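Local structure of aminopeptidase P; XAA-pro aminopeptidase (Streptococcus thermophilus, 3IL0) at residues A[20-25]-A[43-48]; A[51-57]-A[69-75]; A[92-98]-A[115-121]. The protein probably removes N-terminal residues that precede proline in peptides, although this chain is its creatinase-like N-terminal domain, without the metal-dependent peptidase domain. One frame throughout, in Å; residues are numbered along the deposited sequence.

Contact 1: residues A[20-25]-A[43-48]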
loop_
_atom_site.group_PDB
_atom_site.type_symbol
_atom_site.label_atom_id
_atom_site.label_comp_id
_atom_site.label_asym_id
_atom_site.label_seq_id
_atom_site.Cartn_x
_atom_site.Cartn_y
_atom_site.Cartn_z
ATOM N N LEU A 20 10.856 -6.442 3.823
ATOM C CA LEU A 20 9.756 -5.590 4.255
ATOM C C LEU A 20 8.577 -6.438 4.740
ATOM O O LEU A 20 8.231 -7.424 4.111
ATOM C CB LEU A 20 9.279 -4.760 3.061
ATOM C CG LEU A 20 10.220 -3.684 2.450
ATOM C CD1 LEU A 20 9.523 -3.122 1.180
ATOM C CD2 LEU A 20 10.570 -2.583 3.444
ATOM N N ASP A 21 7.971 -6.059 5.863
ATOM C CA ASP A 21 6.660 -6.625 6.248
ATOM C C ASP A 21 5.498 -6.024 5.469
ATOM O O ASP A 21 4.390 -6.621 5.397
ATOM C CB ASP A 21 6.413 -6.357 7.708
ATOM C CG ASP A 21 7.438 -7.030 8.577
ATOM O OD1 ASP A 21 7.799 -8.167 8.219
ATOM O OD2 ASP A 21 7.953 -6.419 9.528
ATOM N N ALA A 22 5.726 -4.825 4.917
ATOM C CA ALA A 22 4.686 -4.071 4.221
ATOM C C ALA A 22 5.276 -2.986 3.286
ATOM O O ALA A 22 6.406 -2.569 3.437
ATOM C CB ALA A 22 3.769 -3.431 5.295
ATOM N N LEU A 23 4.473 -2.560 2.331
ATOM C CA LEU A 23 4.767 -1.446 1.485
ATOM C C LEU A 23 3.537 -0.580 1.375
ATOM O O LEU A 23 2.426 -1.052 1.070
ATOM C CB LEU A 23 5.215 -1.887 0.101
ATOM C CG LEU A 23 5.818 -0.777 -0.782
ATOM C CD1 LEU A 23 7.165 -0.213 -0.230
ATOM C CD2 LEU A 23 5.940 -1.288 -2.181
ATOM N N LEU A 24 3.727 0.689 1.669
ATOM C CA LEU A 24 2.732 1.663 1.427
ATOM C C LEU A 24 2.919 2.090 -0.055
ATOM O O LEU A 24 4.010 2.468 -0.456
ATOM C CB LEU A 24 2.999 2.812 2.379
ATOM C CG LEU A 24 2.145 4.056 2.209
ATOM C CD1 LEU A 24 0.804 3.727 2.830
ATOM C CD2 LEU A 24 2.768 5.328 2.848
ATOM N N VAL A 25 1.833 2.063 -0.823
ATOM C CA VAL A 25 1.798 2.439 -2.229
ATOM C C VAL A 25 0.831 3.619 -2.404
ATOM O O VAL A 25 -0.352 3.494 -2.161
ATOM C CB VAL A 25 1.334 1.234 -3.112
ATOM C CG1 VAL A 25 1.296 1.619 -4.556
ATOM C CG2 VAL A 25 2.250 0.018 -2.858
ATOM N N THR A 43 -5.340 4.674 -1.293
ATOM C CA THR A 43 -4.018 4.287 -0.748
ATOM C C THR A 43 -4.042 2.780 -0.745
ATOM O O THR A 43 -5.096 2.155 -0.480
ATOM C CB THR A 43 -3.765 4.805 0.711
ATOM O OG1 THR A 43 -3.812 6.243 0.751
ATOM C CG2 THR A 43 -2.357 4.332 1.294
ATOM N N VAL A 44 -2.898 2.185 -1.036
ATOM C CA VAL A 44 -2.745 0.734 -0.961
ATOM C C VAL A 44 -1.701 0.392 0.084
ATOM O O VAL A 44 -0.689 1.110 0.245
ATOM C CB VAL A 44 -2.391 0.182 -2.337
ATOM C CG1 VAL A 44 -1.809 -1.252 -2.277
ATOM C CG2 VAL A 44 -3.610 0.299 -3.201
ATOM N N PHE A 45 -1.941 -0.693 0.800
ATOM C CA PHE A 45 -1.020 -1.122 1.786
ATOM C C PHE A 45 -1.012 -2.644 1.708
ATOM O O PHE A 45 -1.994 -3.263 2.067
ATOM C CB PHE A 45 -1.447 -0.617 3.179
ATOM C CG PHE A 45 -0.439 -0.912 4.276
ATOM C CD1 PHE A 45 0.694 -0.158 4.398
ATOM C CD2 PHE A 45 -0.630 -1.949 5.155
ATOM C CE1 PHE A 45 1.628 -0.423 5.398
ATOM C CE2 PHE A 45 0.308 -2.246 6.198
ATOM C CZ PHE A 45 1.424 -1.470 6.317
ATOM N N ILE A 46 0.106 -3.227 1.273
ATOM C CA ILE A 46 0.267 -4.673 1.054
ATOM C C ILE A 46 1.311 -5.237 2.031
ATOM O O ILE A 46 2.422 -4.681 2.186
ATOM C CB ILE A 46 0.655 -5.020 -0.441
ATOM C CG1 ILE A 46 -0.449 -4.553 -1.388
ATOM C CG2 ILE A 46 0.861 -6.553 -0.675
ATOM C CD1 ILE A 46 -0.100 -4.738 -2.876
ATOM N N THR A 47 0.918 -6.331 2.695
ATOM C CA THR A 47 1.796 -7.128 3.560
ATOM C C THR A 47 1.984 -8.589 2.968
ATOM O O THR A 47 1.398 -8.946 1.936
ATOM C CB THR A 47 1.164 -7.186 4.987
ATOM O OG1 THR A 47 0.102 -8.147 4.999
ATOM C CG2 THR A 47 0.581 -5.780 5.354
ATOM N N LYS A 48 2.791 -9.413 3.626
ATOM C CA LYS A 48 2.875 -10.797 3.242
ATOM C C LYS A 48 1.514 -11.482 3.327
ATOM O O LYS A 48 1.284 -12.421 2.577
ATOM C CB LYS A 48 3.899 -11.515 4.067
ATOM C CG LYS A 48 5.300 -11.174 3.545
ATOM C CD LYS A 48 6.383 -11.922 4.245
ATOM C CE LYS A 48 7.725 -11.224 4.072
ATOM N NZ LYS A 48 7.787 -10.144 5.097
HETATM O O HOH W 1 3.695 -8.957 5.963
#
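Lys48 reaches back to Leu20 and Asp21. Its chain is extended until the last bond, where it bends (chi4 83°). This brings Lys48 NZ to a 2.9 Å hydrogen bond with Leu20 O. NZ sits above the carbonyl plane and not on a lone pair. Asp21 OD1 adds a long salt bridge, 3.7 Å from Lys48 NZ. Further along, the Phe45 ring lies obliquely against Ala22 and Leu24, on the same face of the sheet. Phe45 CZ is modelled 3.2 Å from Ala22 CB, a doubtful distance. Leu24 CD1 meets Thr43 CG2 at 3.6 Å, the two side chains crossing at a slant. On the face of Leu23 and Ile46, Val25 CB and Val44 CB are neighbours at 3.9 Å.

The strands 22-25 and 42-47 are antiparallel, in the middle of the six-stranded mixed sheet of the creatinase/prolidase N-terminal domain. Leu23 pairs with Ile46, and Val25 with Val44, each by two backbone hydrogen bonds. The Val25 N to Val44 O bond is nearly straight, with 175° at the hydrogen.

Helix 78-88 packs on Leu24 and Phe45 through Ile82. Phe11 of helix 7-18 lies on Leu23 and Ile46. Asp21 OD2 accepts from the backbone N of Glu92 and of Thr93, fastening strand 93-97, the other neighbour of 22-25.

Contact 2: residues A[51-57]-A[69-75]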
loop_
_atom_site.group_PDB
_atom_site.type_symbol
_atom_site.label_atom_id
_atom_site.label_comp_id
_atom_site.label_asym_id
_atom_site.label_seq_id
_atom_site.Cartn_x
_atom_site.Cartn_y
_atom_site.Cartn_z
ATOM N N ARG A 51 -3.878 -7.395 1.596
ATOM C CA ARG A 51 -3.841 -6.362 0.619
ATOM C C ARG A 51 -4.966 -5.437 0.992
ATOM O O ARG A 51 -6.133 -5.854 0.995
ATOM C CB ARG A 51 -4.065 -6.935 -0.764
ATOM C CG ARG A 51 -3.057 -7.996 -1.155
ATOM C CD ARG A 51 -3.084 -8.235 -2.640
ATOM N NE ARG A 51 -2.330 -9.452 -2.894
ATOM C CZ ARG A 51 -2.848 -10.668 -3.017
ATOM N NH1 ARG A 51 -4.157 -10.869 -2.988
ATOM N NH2 ARG A 51 -2.032 -11.690 -3.190
ATOM N N LEU A 52 -4.633 -4.187 1.307
ATOM C CA LEU A 52 -5.625 -3.215 1.678
ATOM C C LEU A 52 -5.761 -2.150 0.621
ATOM O O LEU A 52 -4.773 -1.643 0.063
ATOM C CB LEU A 52 -5.247 -2.565 2.998
ATOM C CG LEU A 52 -5.036 -3.448 4.224
ATOM C CD1 LEU A 52 -4.811 -2.561 5.440
ATOM C CD2 LEU A 52 -6.260 -4.464 4.418
ATOM N N PHE A 53 -7.000 -1.779 0.357
ATOM C CA PHE A 53 -7.276 -0.659 -0.537
ATOM C C PHE A 53 -8.079 0.323 0.275
ATOM O O PHE A 53 -9.136 -0.038 0.802
ATOM C CB PHE A 53 -8.083 -1.141 -1.771
ATOM C CG PHE A 53 -8.429 -0.043 -2.736
ATOM C CD1 PHE A 53 -7.677 0.144 -3.891
ATOM C CD2 PHE A 53 -9.502 0.817 -2.485
ATOM C CE1 PHE A 53 -7.992 1.154 -4.785
ATOM C CE2 PHE A 53 -9.804 1.846 -3.349
ATOM C CZ PHE A 53 -9.059 2.006 -4.517
ATOM N N LEU A 54 -7.616 1.559 0.382
ATOM C CA LEU A 54 -8.272 2.481 1.282
ATOM C C LEU A 54 -8.789 3.686 0.522
ATOM O O LEU A 54 -8.025 4.382 -0.154
ATOM C CB LEU A 54 -7.327 2.890 2.451
ATOM C CG LEU A 54 -6.724 1.756 3.311
ATOM C CD1 LEU A 54 -5.276 1.520 2.981
ATOM C CD2 LEU A 54 -6.848 2.057 4.768
ATOM N N THR A 55 -10.087 3.945 0.665
ATOM C CA THR A 55 -10.697 5.133 0.075
ATOM C C THR A 55 -11.883 5.720 0.901
ATOM O O THR A 55 -12.354 5.125 1.876
ATOM C CB THR A 55 -11.100 4.823 -1.372
ATOM O OG1 THR A 55 -11.446 6.035 -2.036
ATOM C CG2 THR A 55 -12.244 3.835 -1.415
ATOM N N ASP A 56 -12.314 6.917 0.510
ATOM C CA ASP A 56 -13.491 7.608 1.099
ATOM C C ASP A 56 -14.859 6.999 0.711
ATOM O O ASP A 56 -14.944 6.031 -0.080
ATOM C CB ASP A 56 -13.492 9.087 0.703
ATOM C CG ASP A 56 -13.637 9.280 -0.800
ATOM O OD1 ASP A 56 -14.412 8.517 -1.442
ATOM O OD2 ASP A 56 -12.960 10.196 -1.344
ATOM N N SER A 57 -15.921 7.597 1.268
ATOM C CA SER A 57 -17.303 7.072 1.143
ATOM C C SER A 57 -17.812 7.207 -0.287
ATOM O O SER A 57 -18.696 6.463 -0.739
ATOM C CB SER A 57 -18.253 7.794 2.109
ATOM O OG SER A 57 -18.149 9.190 1.933
ATOM N N GLY A 69 -9.076 -9.003 -5.244
ATOM C CA GLY A 69 -7.893 -9.412 -4.415
ATOM C C GLY A 69 -7.531 -8.514 -3.219
ATOM O O GLY A 69 -6.508 -8.695 -2.561
ATOM N N PHE A 70 -8.385 -7.532 -2.963
ATOM C CA PHE A 70 -8.098 -6.448 -2.049
ATOM C C PHE A 70 -9.228 -6.258 -1.101
ATOM O O PHE A 70 -10.403 -6.187 -1.463
ATOM C CB PHE A 70 -7.899 -5.135 -2.782
ATOM C CG PHE A 70 -6.493 -4.902 -3.186
ATOM C CD1 PHE A 70 -5.742 -3.925 -2.581
ATOM C CD2 PHE A 70 -5.902 -5.687 -4.156
ATOM C CE1 PHE A 70 -4.437 -3.719 -2.949
ATOM C CE2 PHE A 70 -4.566 -5.470 -4.534
ATOM C CZ PHE A 70 -3.846 -4.487 -3.924
ATOM N N ASP A 71 -8.833 -6.135 0.135
ATOM C CA ASP A 71 -9.734 -5.943 1.179
ATOM C C ASP A 71 -9.971 -4.448 1.212
ATOM O O ASP A 71 -9.059 -3.706 1.523
ATOM C CB ASP A 71 -9.053 -6.478 2.409
ATOM C CG ASP A 71 -9.901 -6.402 3.553
ATOM O OD1 ASP A 71 -10.471 -5.309 3.721
ATOM O OD2 ASP A 71 -10.025 -7.426 4.250
ATOM N N ILE A 72 -11.167 -4.014 0.825
ATOM C CA ILE A 72 -11.508 -2.574 0.676
ATOM C C ILE A 72 -11.866 -1.985 2.046
ATOM O O ILE A 72 -12.660 -2.576 2.779
ATOM C CB ILE A 72 -12.726 -2.313 -0.283
ATOM C CG1 ILE A 72 -12.756 -3.277 -1.484
ATOM C CG2 ILE A 72 -12.774 -0.855 -0.742
ATOM C CD1 ILE A 72 -11.569 -3.272 -2.404
ATOM N N ILE A 73 -11.278 -0.838 2.397
ATOM C CA ILE A 73 -11.489 -0.202 3.693
ATOM C C ILE A 73 -12.014 1.196 3.449
ATOM O O ILE A 73 -11.366 2.043 2.818
ATOM C CB ILE A 73 -10.194 -0.116 4.570
ATOM C CG1 ILE A 73 -9.436 -1.449 4.624
ATOM C CG2 ILE A 73 -10.533 0.329 5.969
ATOM C CD1 ILE A 73 -10.182 -2.609 5.242
ATOM N N GLU A 74 -13.205 1.451 3.961
ATOM C CA GLU A 74 -13.759 2.803 3.897
ATOM C C GLU A 74 -12.998 3.611 4.916
ATOM O O GLU A 74 -12.904 3.218 6.073
ATOM C CB GLU A 74 -15.271 2.810 4.178
ATOM C CG GLU A 74 -15.982 4.100 3.675
ATOM C CD GLU A 74 -17.525 3.979 3.585
ATOM O OE1 GLU A 74 -18.072 2.852 3.745
ATOM O OE2 GLU A 74 -18.181 5.023 3.343
ATOM N N SER A 75 -12.400 4.708 4.483
ATOM C CA SER A 75 -11.539 5.466 5.378
ATOM C C SER A 75 -11.334 6.886 4.885
ATOM O O SER A 75 -11.150 7.119 3.707
ATOM C CB SER A 75 -10.175 4.757 5.512
ATOM O OG SER A 75 -9.193 5.628 6.065
#
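Arg51, Phe53 and Phe70 have the largest areas buried here. Arg51 CB stands over the centre of the Phe70 ring, 3.7 Å from its centroid. It is only 4° off the ring normal, a clear CH-pi contact. Beyond CB, the extended arginine chain crosses the ring at about a right angle, and its CD also touches Phe70 CE2. The chain then delivers Arg51 NH1 to Gly69 O, a hydrogen bond of 3.2 Å. That oxygen lies in the guanidinium plane and offers a lone pair, and the bond is almost straight. A bound glycerol, probably from crystallisation, also lies near the Arg51 side chain. At the edge of the Phe70 ring is Leu52 O, 3.6 Å from Phe70 CD1.

Phe53 has CG anti to its backbone N (chi1 179°). Its ring is thereby carried away from strand 71-74, while Phe53 CB stays 3.7 Å from Phe70 CD1. Ile72 lies alongside it, with CG2 near Phe53 CD2. The ring makes a T-shaped stack with Phe37 and also touches Ile31 and Thr35 of helix 28-35.

Strands 51-55 and 71-74 are parallel neighbours, the two ends of a beta-alpha-beta unit whose helix is 60-66. Asp71 N bonds to Arg51 O at 2.8 Å, and four more backbone bonds follow. The arginine thus uses both its natures, hydrocarbon on the ring and charged end on a carbonyl, where the strand begins.

Contact 3: residues A[92-98]-A[115-121]; sequences ETIGFDN and YTLSPQT
Glu92 and Thr116 form a side-chain hydrogen bond across the contact. Thr116 OG1 donates to Glu92 OE2 at 2.6 Å. The oxygen accepts with its anti lone pair, on the side away from OE1. A bend in the glutamate chain (chi2 51°) brings the carboxylate across to the threonine.

Backbone bonds are the most numerous. Six join the parallel strands 93-97 and 116-120 and their ends, from Thr116 N to Glu92 O through to Asn98 N to Gln120 O. The two strands are joined by helix 102-111 in a beta-alpha-beta unit, and strand 116-120 is an outermost strand of the sheet.

Apolar contacts gather at Phe96. Its CG sits between the backbone N and the carbonyl carbon (chi1 65°), which lays the ring across toward Pro119. Pro119 CA makes a CH-pi contact over one face of the Phe96 ring, 3.9 Å from its centroid and offset toward the rim. Pro119 CB meets Phe96 CZ at 3.6 Å, and Leu117 CB meets Phe96 CE2 at 3.8 Å. On the same face, Ile94 CB is 4.2 Å from Leu117 CD2.

The polar threonine-glutamate pair thus marks the start of the strand pair, while apolar contacts join the strands along the face of Ile94, Phe96 and Leu117, where Phe96 and Leu117 also meet Leu108 of the helix.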
loop_
_atom_site.group_PDB
_atom_site.type_symbol
_atom_site.label_atom_id
_atom_site.label_comp_id
_atom_site.label_asym_id
_atom_site.label_seq_id
_atom_site.Cartn_x
_atom_site.Cartn_y
_atom_site.Cartn_z
ATOM N N GLU A 92 6.979 -4.919 11.625
ATOM C CA GLU A 92 8.045 -4.037 12.052
ATOM C C GLU A 92 8.571 -3.023 11.006
ATOM O O GLU A 92 8.823 -1.869 11.318
ATOM C CB GLU A 92 9.191 -4.899 12.527
ATOM C CG GLU A 92 10.429 -4.112 12.858
ATOM C CD GLU A 92 10.145 -2.945 13.795
ATOM O OE1 GLU A 92 9.208 -3.076 14.629
ATOM O OE2 GLU A 92 10.857 -1.907 13.713
ATOM N N THR A 93 8.787 -3.483 9.787
ATOM C CA THR A 93 9.404 -2.709 8.776
ATOM C C THR A 93 8.400 -2.434 7.649
ATOM O O THR A 93 7.942 -3.333 6.891
ATOM C CB THR A 93 10.694 -3.409 8.306
ATOM O OG1 THR A 93 10.355 -4.540 7.521
ATOM C CG2 THR A 93 11.498 -3.908 9.486
ATOM N N ILE A 94 8.088 -1.145 7.539
ATOM C CA ILE A 94 7.150 -0.602 6.561
ATOM C C ILE A 94 7.993 0.098 5.464
ATOM O O ILE A 94 8.781 1.009 5.722
ATOM C CB ILE A 94 6.143 0.329 7.281
ATOM C CG1 ILE A 94 5.511 -0.421 8.463
ATOM C CG2 ILE A 94 5.040 0.801 6.364
ATOM C CD1 ILE A 94 4.594 0.483 9.339
ATOM N N GLY A 95 7.908 -0.419 4.254
ATOM C CA GLY A 95 8.539 0.217 3.136
ATOM C C GLY A 95 7.715 1.377 2.633
ATOM O O GLY A 95 6.494 1.376 2.725
ATOM N N PHE A 96 8.369 2.386 2.092
ATOM C CA PHE A 96 7.626 3.478 1.380
ATOM C C PHE A 96 8.470 3.927 0.196
ATOM O O PHE A 96 9.647 3.699 0.181
ATOM C CB PHE A 96 7.336 4.656 2.298
ATOM C CG PHE A 96 8.607 5.371 2.779
ATOM C CD1 PHE A 96 9.047 6.472 2.123
ATOM C CD2 PHE A 96 9.332 4.894 3.895
ATOM C CE1 PHE A 96 10.243 7.118 2.507
ATOM C CE2 PHE A 96 10.481 5.481 4.285
ATOM C CZ PHE A 96 10.952 6.639 3.599
ATOM N N ASP A 97 7.845 4.555 -0.780
ATOM C CA ASP A 97 8.529 5.032 -1.959
ATOM C C ASP A 97 9.314 6.336 -1.715
ATOM O O ASP A 97 8.823 7.303 -1.138
ATOM C CB ASP A 97 7.474 5.172 -3.037
ATOM C CG ASP A 97 7.982 5.749 -4.309
ATOM O OD1 ASP A 97 9.209 5.841 -4.610
ATOM O OD2 ASP A 97 7.073 6.227 -4.985
ATOM N N ASN A 98 10.570 6.314 -2.112
ATOM C CA ASN A 98 11.490 7.388 -1.760
ATOM C C ASN A 98 11.300 8.652 -2.573
ATOM O O ASN A 98 11.938 9.638 -2.319
ATOM C CB ASN A 98 12.938 6.923 -1.726
ATOM C CG ASN A 98 13.508 6.661 -3.089
ATOM O OD1 ASN A 98 12.838 6.855 -4.130
ATOM N ND2 ASN A 98 14.805 6.281 -3.113
ATOM N N TYR A 115 8.038 2.201 14.676
ATOM C CA TYR A 115 8.280 1.217 13.635
ATOM C C TYR A 115 9.447 1.649 12.748
ATOM O O TYR A 115 9.857 2.760 12.778
ATOM C CB TYR A 115 7.015 1.036 12.774
ATOM C CG TYR A 115 5.816 0.721 13.591
ATOM C CD1 TYR A 115 5.539 -0.578 13.933
ATOM C CD2 TYR A 115 4.984 1.735 14.093
ATOM C CE1 TYR A 115 4.456 -0.888 14.721
ATOM C CE2 TYR A 115 3.909 1.425 14.914
ATOM C CZ TYR A 115 3.654 0.102 15.207
ATOM O OH TYR A 115 2.577 -0.295 15.986
ATOM N N THR A 116 9.962 0.753 11.927
ATOM C CA THR A 116 11.085 1.068 11.069
ATOM C C THR A 116 10.470 1.410 9.712
ATOM O O THR A 116 9.770 0.578 9.122
ATOM C CB THR A 116 12.013 -0.189 10.966
ATOM O OG1 THR A 116 12.473 -0.545 12.281
ATOM C CG2 THR A 116 13.214 0.040 10.066
ATOM N N LEU A 117 10.678 2.635 9.253
ATOM C CA LEU A 117 10.338 3.062 7.898
ATOM C C LEU A 117 11.535 2.817 6.990
ATOM O O LEU A 117 12.673 3.213 7.286
ATOM C CB LEU A 117 9.932 4.543 7.879
ATOM C CG LEU A 117 8.631 4.877 8.635
ATOM C CD1 LEU A 117 8.407 6.395 8.688
ATOM C CD2 LEU A 117 7.482 4.242 7.992
ATOM N N SER A 118 11.285 2.169 5.870
ATOM C CA SER A 118 12.362 1.723 4.991
ATOM C C SER A 118 12.172 2.309 3.572
ATOM O O SER A 118 11.273 1.918 2.855
ATOM C CB SER A 118 12.331 0.198 4.930
ATOM O OG SER A 118 12.940 -0.253 3.732
ATOM N N PRO A 119 12.999 3.274 3.197
ATOM C CA PRO A 119 12.787 3.873 1.892
ATOM C C PRO A 119 13.127 2.903 0.769
ATOM O O PRO A 119 14.126 2.204 0.843
ATOM C CB PRO A 119 13.737 5.056 1.897
ATOM C CG PRO A 119 14.758 4.681 2.904
ATOM C CD PRO A 119 14.016 3.969 3.963
ATOM N N GLN A 120 12.331 2.895 -0.273
ATOM C CA GLN A 120 12.516 1.979 -1.406
ATOM C C GLN A 120 12.802 2.736 -2.699
ATOM O O GLN A 120 12.207 3.761 -2.958
ATOM C CB GLN A 120 11.231 1.117 -1.548
ATOM C CG GLN A 120 10.940 0.246 -0.330
ATOM C CD GLN A 120 11.997 -0.813 -0.186
ATOM O OE1 GLN A 120 12.716 -0.897 0.818
ATOM N NE2 GLN A 120 12.151 -1.582 -1.222
ATOM N N THR A 121 13.740 2.244 -3.504
ATOM C CA THR A 121 13.989 2.796 -4.832
ATOM C C THR A 121 13.356 1.962 -5.927
ATOM O O THR A 121 13.729 0.813 -6.115
ATOM C CB THR A 121 15.470 2.827 -5.136
ATOM O OG1 THR A 121 16.111 3.559 -4.086
ATOM C CG2 THR A 121 15.729 3.502 -6.459
#

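Overall arrangement
From the N terminus, helix 7-18 leads into contact 1, which closes a loop containing helix 28-35. Strand 42-47 then turns back into strand 51-55, which opens contact 2 and closes on strand 71-74 after helix 60-66. Helix 78-88 returns the chain to the other half of the sheet, where contact 3 closes around helix 102-111. The three loops follow one another; none nests or crosses. Contact 1 is central. It bonds through Thr43 and Phe45 to strand 51-55, and through Ala22 to Gly95. Contacts 2 and 3 lie on opposite sides of the chain's centre, with centres 21 Å apart, and tie its two outermost strands to one six-stranded sheet.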